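Local coordinates for flavoprotein (Thermotoga maritima, PDB 5V8S) that probably acts as an oxidoreductase in electron transfer, holding a di-iron centre in one domain and probably FMN in a flavodoxin-like domain, at residues 169-173 and 174-178; 311-314 and 315-319; 391-395 and 396-400. The protein carries 1 engineered substitution. One frame throughout, in Å; residues are numbered along the deposited sequence.

Contact 1. Residues 169-173 and 174-178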
ATOM      1  N   VAL A 169      21.727  15.563 -20.255  1.00 21.14           N
ATOM      2  CA  VAL A 169      22.006  16.799 -19.542  1.00 21.14           C
ATOM      3  C   VAL A 169      22.644  17.763 -20.532  1.00 20.78           C
ATOM      4  O   VAL A 169      23.277  17.345 -21.505  1.00 22.54           O
ATOM      5  CB  VAL A 169      22.894  16.568 -18.297  1.00 21.85           C
ATOM      6  CG1 VAL A 169      22.207  15.644 -17.292  1.00 22.38           C
ATOM      7  CG2 VAL A 169      24.220  15.981 -18.697  1.00 23.57           C
ATOM      8  N   THR A 170      22.442  19.059 -20.299  1.00 19.59           N
ATOM      9  CA  THR A 170      22.933  20.123 -21.165  1.00 20.07           C
ATOM     10  C   THR A 170      24.007  20.901 -20.414  1.00 19.90           C
ATOM     11  O   THR A 170      23.773  21.380 -19.302  1.00 20.98           O
ATOM     12  CB  THR A 170      21.783  21.055 -21.560  1.00 21.06           C
ATOM     13  OG1 THR A 170      20.814  20.328 -22.324  1.00 22.40           O
ATOM     14  CG2 THR A 170      22.266  22.228 -22.401  1.00 21.46           C
ATOM     15  N   TYR A 171      25.181  21.011 -21.021  1.00 20.46           N
ATOM     16  CA  TYR A 171      26.347  21.658 -20.419  1.00 21.02           C
ATOM     17  C   TYR A 171      26.645  22.942 -21.175  1.00 21.76           C
ATOM     18  O   TYR A 171      26.862  22.908 -22.385  1.00 23.07           O
ATOM     19  CB  TYR A 171      27.534  20.714 -20.526  1.00 22.66           C
ATOM     20  CG  TYR A 171      28.828  21.243 -19.967  1.00 24.60           C
ATOM     21  CD1 TYR A 171      29.072  21.200 -18.606  1.00 26.73           C
ATOM     22  CD2 TYR A 171      29.825  21.766 -20.795  1.00 25.21           C
ATOM     23  CE1 TYR A 171      30.260  21.660 -18.072  1.00 28.33           C
ATOM     24  CE2 TYR A 171      31.018  22.242 -20.265  1.00 27.34           C
ATOM     25  CZ  TYR A 171      31.233  22.191 -18.905  1.00 29.18           C
ATOM     26  OH  TYR A 171      32.426  22.651 -18.375  1.00 31.63           O
ATOM     27  N   LEU A 172      26.656  24.064 -20.464  1.00 21.90           N
ATOM     28  CA  LEU A 172      26.879  25.389 -21.041  1.00 22.92           C
ATOM     29  C   LEU A 172      27.998  26.064 -20.252  1.00 24.52           C
ATOM     30  O   LEU A 172      27.732  26.683 -19.218  1.00 25.74           O
ATOM     31  CB  LEU A 172      25.599  26.204 -20.946  1.00 22.11           C
ATOM     32  CG  LEU A 172      25.714  27.638 -21.454  1.00 22.51           C
ATOM     33  CD1 LEU A 172      26.082  27.681 -22.929  1.00 24.95           C
ATOM     34  CD2 LEU A 172      24.421  28.378 -21.175  1.00 23.75           C
ATOM     35  N   ASP A 173      29.234  25.936 -20.723  1.00 26.65           N
ATOM     36  CA  ASP A 173      30.388  26.619 -20.116  1.00 28.96           C
ATOM     37  C   ASP A 173      30.463  26.425 -18.600  1.00 28.63           C
ATOM     38  O   ASP A 173      30.677  27.372 -17.838  1.00 31.19           O
ATOM     39  CB  ASP A 173      30.375  28.109 -20.449  1.00 33.92           C
ATOM     40  CG  ASP A 173      30.626  28.394 -21.911  1.00 39.57           C
ATOM     41  OD1 ASP A 173      31.170  27.529 -22.630  1.00 41.67           O
ATOM     42  OD2 ASP A 173      30.284  29.511 -22.332  1.00 42.84           O
ATOM     43  N   GLY A 174      30.300  25.189 -18.157  1.00 25.55           N
ATOM     44  CA  GLY A 174      30.433  24.874 -16.749  1.00 23.83           C
ATOM     45  C   GLY A 174      29.119  24.792 -16.009  1.00 23.11           C
ATOM     46  O   GLY A 174      29.079  24.281 -14.880  1.00 23.98           O
ATOM     47  N   ILE A 175      28.037  25.267 -16.615  1.00 22.53           N
ATOM     48  CA  ILE A 175      26.715  25.229 -15.999  1.00 21.88           C
ATOM     49  C   ILE A 175      25.977  24.025 -16.558  1.00 20.57           C
ATOM     50  O   ILE A 175      25.818  23.906 -17.775  1.00 21.84           O
ATOM     51  CB  ILE A 175      25.950  26.527 -16.281  1.00 22.78           C
ATOM     52  CG1 ILE A 175      26.736  27.715 -15.717  1.00 24.04           C
ATOM     53  CG2 ILE A 175      24.531  26.457 -15.714  1.00 23.18           C
ATOM     54  CD1 ILE A 175      26.150  29.060 -16.077  1.00 26.04           C
ATOM     55  N   LEU A 176      25.514  23.132 -15.685  1.00 19.97           N
ATOM     56  CA  LEU A 176      24.856  21.905 -16.115  1.00 20.83           C
ATOM     57  C   LEU A 176      23.362  22.004 -15.814  1.00 20.54           C
ATOM     58  O   LEU A 176      22.963  22.132 -14.650  1.00 21.78           O
ATOM     59  CB  LEU A 176      25.465  20.700 -15.389  1.00 22.31           C
ATOM     60  CG  LEU A 176      25.106  19.333 -15.977  1.00 24.71           C
ATOM     61  CD1 LEU A 176      25.877  19.099 -17.265  1.00 25.59           C
ATOM     62  CD2 LEU A 176      25.390  18.229 -14.985  1.00 25.43           C
ATOM     63  N   PHE A 177      22.544  21.959 -16.864  1.00 19.15           N
ATOM     64  CA  PHE A 177      21.091  21.875 -16.737  1.00 18.74           C
ATOM     65  C   PHE A 177      20.751  20.392 -16.791  1.00 19.07           C
ATOM     66  O   PHE A 177      20.895  19.754 -17.837  1.00 19.79           O
ATOM     67  CB  PHE A 177      20.407  22.633 -17.877  1.00 19.18           C
ATOM     68  CG  PHE A 177      20.754  24.095 -17.941  1.00 19.56           C
ATOM     69  CD1 PHE A 177      21.842  24.534 -18.683  1.00 19.93           C
ATOM     70  CD2 PHE A 177      19.965  25.039 -17.300  1.00 20.32           C
ATOM     71  CE1 PHE A 177      22.145  25.896 -18.766  1.00 20.60           C
ATOM     72  CE2 PHE A 177      20.253  26.399 -17.390  1.00 21.48           C
ATOM     73  CZ  PHE A 177      21.344  26.824 -18.120  1.00 21.85           C
ATOM     74  N   SER A 178      20.360  19.827 -15.652  1.00 19.78           N
ATOM     75  CA  SER A 178      20.388  18.386 -15.493  1.00 19.89           C
ATOM     76  C   SER A 178      19.022  17.751 -15.288  1.00 19.88           C
ATOM     77  O   SER A 178      18.951  16.530 -15.154  1.00 20.93           O
ATOM     78  CB  SER A 178      21.295  18.019 -14.315  1.00 20.86           C
ATOM     79  OG  SER A 178      20.902  18.712 -13.153  1.00 22.23           O
TER
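Four backbone hydrogen bonds join T170 to F177 and L172 to I175, each pair bonded in both directions. F177 N to T170 O is 2.8 Å, and T170 N to F177 O is almost straight at 178°. I175 N bonds to L172 O at 3.0 Å and closes the turn. Y171 and L176 form the non-hydrogen-bonded pair between these two. D173 and G174 fill the corners of a type I' turn, giving a two-residue beta hairpin; G174 suits its corner because, at its backbone angles, a CB would be jammed against the carbonyl O of D173.

The Y171 ring covers the turn on one face. With CG anti to the backbone N (chi1 179°), the ring lies over G174, its CZ 3.2 Å from G174 N, and its OH bonds to K232 O. L176 CD1 meets the edge of that ring and touches V169 CG2 at 3.8 Å. On the other face L172 CB lies at the edge of the F177 ring, 4.1 Å from CE1.

In the sheet, strand 152-158 flanks 168-172 and strand 235-238 runs parallel to 175-179, while I27 of strand 26-34 packs on I175 and F177.

Contact 2. Residues 311-314 and 315-319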
ATOM      1  N   SER A 311       7.702   5.608   0.991  1.00 16.55           N
ATOM      2  CA  SER A 311       8.779   6.499   0.557  1.00 17.98           C
ATOM      3  C   SER A 311       9.761   6.800   1.681  1.00 18.08           C
ATOM      4  O   SER A 311      10.947   7.019   1.419  1.00 18.85           O
ATOM      5  CB  SER A 311       8.179   7.792   0.008  1.00 18.52           C
ATOM      6  OG  SER A 311       7.510   8.520   1.025  1.00 18.87           O
ATOM      7  N   GLU A 312       9.288   6.833   2.927  1.00 18.14           N
ATOM      8  CA  GLU A 312      10.172   7.084   4.057  1.00 19.58           C
ATOM      9  C   GLU A 312      11.004   5.855   4.402  1.00 19.47           C
ATOM     10  O   GLU A 312      12.185   5.979   4.742  1.00 20.45           O
ATOM     11  CB  GLU A 312       9.346   7.518   5.258  1.00 23.02           C
ATOM     12  CG  GLU A 312       8.709   8.873   5.108  1.00 27.65           C
ATOM     13  CD  GLU A 312       9.740   9.993   5.104  1.00 33.30           C
ATOM     14  OE1 GLU A 312      10.648   9.959   5.959  1.00 36.16           O
ATOM     15  OE2 GLU A 312       9.633  10.900   4.268  1.00 36.50           O
ATOM     16  N   ILE A 313      10.416   4.666   4.331  1.00 18.87           N
ATOM     17  CA  ILE A 313      11.213   3.449   4.473  1.00 18.51           C
ATOM     18  C   ILE A 313      12.347   3.445   3.461  1.00 18.33           C
ATOM     19  O   ILE A 313      13.513   3.220   3.801  1.00 19.10           O
ATOM     20  CB  ILE A 313      10.324   2.204   4.322  1.00 17.27           C
ATOM     21  CG1 ILE A 313       9.292   2.151   5.451  1.00 17.52           C
ATOM     22  CG2 ILE A 313      11.179   0.935   4.332  1.00 19.66           C
ATOM     23  CD1 ILE A 313       8.209   1.094   5.272  1.00 17.89           C
ATOM     24  N   LEU A 314      12.018   3.693   2.195  1.00 18.28           N
ATOM     25  CA  LEU A 314      13.002   3.588   1.127  1.00 17.43           C
ATOM     26  C   LEU A 314      14.129   4.593   1.317  1.00 17.66           C
ATOM     27  O   LEU A 314      15.300   4.271   1.095  1.00 18.88           O
ATOM     28  CB  LEU A 314      12.301   3.772  -0.212  1.00 17.32           C
ATOM     29  CG  LEU A 314      11.460   2.590  -0.686  1.00 18.71           C
ATOM     30  CD1 LEU A 314      10.700   2.986  -1.904  1.00 19.94           C
ATOM     31  CD2 LEU A 314      12.305   1.391  -0.994  1.00 20.23           C
ATOM     32  N   LYS A 315      13.796   5.802   1.774  1.00 17.85           N
ATOM     33  CA  LYS A 315      14.800   6.835   1.999  1.00 18.71           C
ATOM     34  C   LYS A 315      15.875   6.398   2.982  1.00 17.89           C
ATOM     35  O   LYS A 315      17.033   6.851   2.882  1.00 19.59           O
ATOM     36  CB  LYS A 315      14.098   8.077   2.529  1.00 20.23           C
ATOM     37  CG  LYS A 315      14.989   9.152   3.051  1.00 25.78           C
ATOM     38  CD  LYS A 315      14.190  10.114   3.919  1.00 30.45           C
ATOM     39  CE  LYS A 315      13.960   9.550   5.303  1.00 32.61           C
ATOM     40  NZ  LYS A 315      13.322  10.584   6.145  1.00 32.83           N
ATOM     41  N   ASP A 316      15.518   5.557   3.940  1.00 17.49           N
ATOM     42  CA  ASP A 316      16.449   5.194   5.001  1.00 17.85           C
ATOM     43  C   ASP A 316      17.323   3.995   4.666  1.00 18.00           C
ATOM     44  O   ASP A 316      18.268   3.723   5.412  1.00 20.18           O
ATOM     45  CB  ASP A 316      15.676   4.983   6.316  1.00 18.55           C
ATOM     46  CG  ASP A 316      15.477   6.296   7.075  1.00 20.55           C
ATOM     47  OD1 ASP A 316      16.450   7.077   7.155  1.00 21.38           O
ATOM     48  OD2 ASP A 316      14.368   6.588   7.533  1.00 23.70           O
ATOM     49  N   ILE A 317      17.066   3.300   3.562  1.00 17.13           N
ATOM     50  CA  ILE A 317      17.822   2.093   3.225  1.00 17.91           C
ATOM     51  C   ILE A 317      19.275   2.382   2.836  1.00 18.20           C
ATOM     52  O   ILE A 317      20.191   1.718   3.350  1.00 18.46           O
ATOM     53  CB  ILE A 317      17.121   1.281   2.119  1.00 19.89           C
ATOM     54  CG1 ILE A 317      15.647   1.012   2.453  1.00 24.12           C
ATOM     55  CG2 ILE A 317      17.895  -0.011   1.828  1.00 19.51           C
ATOM     56  CD1 ILE A 317      15.454   0.177   3.645  1.00 25.19           C
ATOM     57  N   PRO A 318      19.558   3.331   1.929  1.00 17.59           N
ATOM     58  CA  PRO A 318      20.932   3.426   1.391  1.00 18.75           C
ATOM     59  C   PRO A 318      22.031   3.568   2.428  1.00 19.93           C
ATOM     60  O   PRO A 318      23.089   2.946   2.276  1.00 19.95           O
ATOM     61  CB  PRO A 318      20.875   4.637   0.450  1.00 19.01           C
ATOM     62  CG  PRO A 318      19.440   4.697   0.016  1.00 18.66           C
ATOM     63  CD  PRO A 318      18.667   4.299   1.268  1.00 18.10           C
ATOM     64  N   ASP A 319      21.838   4.384   3.459  1.00 20.00           N
ATOM     65  CA  ASP A 319      22.892   4.582   4.446  1.00 20.20           C
ATOM     66  C   ASP A 319      22.698   3.745   5.696  1.00 20.32           C
ATOM     67  O   ASP A 319      23.363   3.985   6.695  1.00 22.50           O
ATOM     68  CB  ASP A 319      23.118   6.063   4.765  1.00 22.67           C
ATOM     69  CG  ASP A 319      21.958   6.723   5.442  1.00 25.26           C
ATOM     70  OD1 ASP A 319      20.850   6.150   5.466  1.00 26.02           O
ATOM     71  OD2 ASP A 319      22.155   7.839   5.970  1.00 27.65           O
TER
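Bends in two side chains, at chi2 of E312 (-68°) and at chi3 of K315 (79°), bring carboxylate and ammonium together on the surface of the helix. The two chains run alongside each other in the same direction. They close an i to i+3 salt bridge of 2.8 Å between E312 OE1 and K315 NZ. The ammonium arrives on the syn side of the carboxylate, 24° out of its plane, and K315 CE follows at 3.4 Å from the same OE1. The other oxygen, E312 OE2, pairs with K208, so each carboxylate oxygen has its own lysine, which would be expected to favour the ionised form.

The backbone bonding changes along this stretch. K315 N bonds to S311 O at 3.1 Å, four residues back, whereas D316 N has only a weak bond to E312 O and a better one to I313 O at 3.1 Å. I317 N then takes L314 O (3.2 Å), a tightening to i to i+3 spacing. P318 CD sits 3.4 Å from L314 O.

I313 lies against Y300 and F302 of strand 296-302 and I271 of strand 267-273, and D316 bonds to Y300 and K267. From another side, helix 196-214 packs V211 against L314 and P318.

Contact 3. Residues 391-395 and 396-400; sequences SNMDE and RKIEE
E395 O receives two backbone N-H groups from further along the helix. The bond from E399 N, 3.1 Å long, is nearly straight at 168° and is the regular i to i+4 bond; the bond from I398 N to the same oxygen is weak. One residue earlier, D394 O accepts K397 N at 3.0 Å, an i to i+3 link that carries the chain from the loop into the helix.

The D394 side chain provides the second hold on this end. Its CG stands anti to the backbone N (chi1 -176°), which turns the carboxylate forward over the start of the helix and brings OD1 within 3.0 Å of R396 N. The N-H comes from above the carboxylate plane, 63° out of it. R396 CB follows beside OD1. This is an aspartate N-cap: the carboxylate accepts an amide of the first turn, and its negative charge would be expected to interact favourably with the positive end of the helix dipole. K397 NZ is also near D394 OD2, although beyond salt-bridge distance, and makes a long salt bridge to E400 OE1.

The helix concerned, 395-409, is the last in the chain and follows strand 381-388, an outermost strand of the parallel sheet in the flavodoxin-like domain. M393, just before the cap, and I398 form a hydrophobic staple. M393 bends at chi2, and its CE comes to 3.6 Å from I398 CG1, the two side chains crossing at about a right angle. I398, buried, packs against V282, K285 and A286 of helix 278-292. E399 reaches the same helix through a hydrogen bond between E399 OE1 and S289 OG. At the loop end, S391 packs on Y133 of the second subunit.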
ATOM      1  N   SER A 391       4.376 -17.303  23.885  1.00 35.30           N
ATOM      2  CA  SER A 391       4.627 -17.248  25.319  1.00 39.57           C
ATOM      3  C   SER A 391       6.014 -17.764  25.683  1.00 39.93           C
ATOM      4  O   SER A 391       6.635 -17.249  26.621  1.00 41.09           O
ATOM      5  CB  SER A 391       3.553 -18.040  26.064  1.00 42.81           C
ATOM      6  OG  SER A 391       3.617 -17.758  27.442  1.00 47.07           O
ATOM      7  N   ASN A 392       6.515 -18.769  24.965  1.00 38.92           N
ATOM      8  CA  ASN A 392       7.776 -19.421  25.291  1.00 38.31           C
ATOM      9  C   ASN A 392       8.948 -18.891  24.468  1.00 36.05           C
ATOM     10  O   ASN A 392       9.943 -19.597  24.293  1.00 35.40           O
ATOM     11  CB  ASN A 392       7.652 -20.919  25.052  1.00 40.20           C
ATOM     12  CG  ASN A 392       7.312 -21.233  23.618  1.00 41.38           C
ATOM     13  OD1 ASN A 392       6.808 -20.369  22.896  1.00 39.91           O
ATOM     14  ND2 ASN A 392       7.578 -22.463  23.190  1.00 43.17           N
ATOM     15  N   MET A 393       8.845 -17.680  23.940  1.00 34.29           N
ATOM     16  CA  MET A 393       9.955 -17.119  23.183  1.00 32.60           C
ATOM     17  C   MET A 393      11.210 -17.054  24.050  1.00 33.08           C
ATOM     18  O   MET A 393      11.151 -16.607  25.199  1.00 34.92           O
ATOM     19  CB  MET A 393       9.582 -15.714  22.731  1.00 32.05           C
ATOM     20  CG  MET A 393      10.672 -15.031  21.951  1.00 30.36           C
ATOM     21  SD  MET A 393      10.873 -15.781  20.319  1.00 28.74           S
ATOM     22  CE  MET A 393      12.420 -15.032  19.782  1.00 28.04           C
ATOM     23  N   ASP A 394      12.349 -17.470  23.481  1.00 32.48           N
ATOM     24  CA  ASP A 394      13.644 -17.473  24.168  1.00 32.48           C
ATOM     25  C   ASP A 394      14.385 -16.184  23.835  1.00 32.35           C
ATOM     26  O   ASP A 394      14.893 -16.021  22.719  1.00 31.32           O
ATOM     27  CB  ASP A 394      14.470 -18.679  23.728  1.00 33.54           C
ATOM     28  CG  ASP A 394      15.800 -18.791  24.471  1.00 34.80           C
ATOM     29  OD1 ASP A 394      16.055 -17.978  25.388  1.00 34.77           O
ATOM     30  OD2 ASP A 394      16.591 -19.702  24.133  1.00 34.89           O
ATOM     31  N   GLU A 395      14.469 -15.273  24.805  1.00 34.68           N
ATOM     32  CA  GLU A 395      15.167 -14.006  24.567  1.00 38.65           C
ATOM     33  C   GLU A 395      16.622 -14.224  24.137  1.00 34.67           C
ATOM     34  O   GLU A 395      17.197 -13.387  23.423  1.00 33.57           O
ATOM     35  CB  GLU A 395      15.070 -13.117  25.815  1.00 46.81           C
ATOM     36  CG  GLU A 395      15.874 -13.593  27.032  1.00 54.66           C
ATOM     37  CD  GLU A 395      15.262 -14.801  27.768  1.00 61.10           C
ATOM     38  OE1 GLU A 395      14.137 -15.246  27.421  1.00 62.93           O
ATOM     39  OE2 GLU A 395      15.916 -15.308  28.711  1.00 63.16           O
ATOM     40  N   ARG A 396      17.225 -15.341  24.547  1.00 32.38           N
ATOM     41  CA  ARG A 396      18.593 -15.658  24.159  1.00 32.94           C
ATOM     42  C   ARG A 396      18.760 -15.717  22.640  1.00 30.25           C
ATOM     43  O   ARG A 396      19.803 -15.311  22.102  1.00 29.69           O
ATOM     44  CB  ARG A 396      18.968 -16.988  24.818  1.00 36.38           C
ATOM     45  CG  ARG A 396      20.364 -17.446  24.605  1.00 40.45           C
ATOM     46  CD  ARG A 396      20.757 -18.550  25.582  1.00 43.79           C
ATOM     47  NE  ARG A 396      22.183 -18.447  25.802  1.00 47.52           N
ATOM     48  CZ  ARG A 396      22.752 -17.758  26.786  1.00 49.50           C
ATOM     49  NH1 ARG A 396      22.016 -17.141  27.700  1.00 49.18           N
ATOM     50  NH2 ARG A 396      24.071 -17.707  26.858  1.00 51.96           N
ATOM     51  N   LYS A 397      17.745 -16.208  21.925  1.00 28.68           N
ATOM     52  CA  LYS A 397      17.831 -16.280  20.472  1.00 28.16           C
ATOM     53  C   LYS A 397      17.825 -14.896  19.842  1.00 26.19           C
ATOM     54  O   LYS A 397      18.422 -14.706  18.780  1.00 25.61           O
ATOM     55  CB  LYS A 397      16.662 -17.087  19.905  1.00 31.86           C
ATOM     56  CG  LYS A 397      16.787 -18.589  20.115  1.00 37.11           C
ATOM     57  CD  LYS A 397      17.628 -19.223  19.017  1.00 42.41           C
ATOM     58  CE  LYS A 397      17.756 -20.732  19.197  1.00 46.34           C
ATOM     59  NZ  LYS A 397      18.678 -21.096  20.310  1.00 48.84           N
ATOM     60  N   ILE A 398      17.132 -13.938  20.457  1.00 25.70           N
ATOM     61  CA  ILE A 398      17.154 -12.571  19.949  1.00 24.61           C
ATOM     62  C   ILE A 398      18.548 -11.985  20.115  1.00 24.44           C
ATOM     63  O   ILE A 398      19.111 -11.386  19.193  1.00 25.48           O
ATOM     64  CB  ILE A 398      16.108 -11.708  20.678  1.00 25.38           C
ATOM     65  CG1 ILE A 398      14.702 -12.338  20.600  1.00 26.59           C
ATOM     66  CG2 ILE A 398      16.154 -10.266  20.106  1.00 26.91           C
ATOM     67  CD1 ILE A 398      13.638 -11.574  21.368  1.00 26.71           C
ATOM     68  N   GLU A 399      19.114 -12.137  21.307  1.00 25.88           N
ATOM     69  CA  GLU A 399      20.455 -11.629  21.566  1.00 28.11           C
ATOM     70  C   GLU A 399      21.478 -12.273  20.639  1.00 26.76           C
ATOM     71  O   GLU A 399      22.409 -11.602  20.175  1.00 26.25           O
ATOM     72  CB  GLU A 399      20.806 -11.870  23.037  1.00 33.80           C
ATOM     73  CG  GLU A 399      20.470 -10.683  23.935  1.00 42.34           C
ATOM     74  CD  GLU A 399      21.418  -9.501  23.716  1.00 49.03           C
ATOM     75  OE1 GLU A 399      20.970  -8.335  23.785  1.00 51.28           O
ATOM     76  OE2 GLU A 399      22.624  -9.744  23.478  1.00 51.68           O
ATOM     77  N   GLU A 400      21.332 -13.575  20.365  1.00 26.23           N
ATOM     78  CA  GLU A 400      22.251 -14.251  19.453  1.00 28.31           C
ATOM     79  C   GLU A 400      22.210 -13.615  18.074  1.00 25.92           C
ATOM     80  O   GLU A 400      23.254 -13.432  17.434  1.00 26.24           O
ATOM     81  CB  GLU A 400      21.910 -15.740  19.329  1.00 32.83           C
ATOM     82  CG  GLU A 400      22.376 -16.592  20.477  1.00 39.32           C
ATOM     83  CD  GLU A 400      21.940 -18.047  20.349  1.00 45.08           C
ATOM     84  OE1 GLU A 400      21.137 -18.361  19.440  1.00 47.04           O
ATOM     85  OE2 GLU A 400      22.405 -18.864  21.176  1.00 47.29           O
TER

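The three contacts follow one another along the chain across two domains. Contact 1 is a hairpin in the five-stranded mixed sheet of the beta-lactamase-like region, with the S178 side chain about 10 Å from the di-iron centre. Contacts 2 and 3 both belong to the flavodoxin-like region: one lies on helix 310-316 and the chain just after it, before strand 322-327, the other opens helix 395-409 after strand 381-388. They lie about 28 Å apart, centre to centre. Contact 2 is about 29 Å from contact 1, centre to centre, and meets helix 196-214, so it lies where the two regions pack together. Contacts 1 and 3 are about 57 Å apart, centre to centre, on opposite sides of the chain's centre; none of the three touches another.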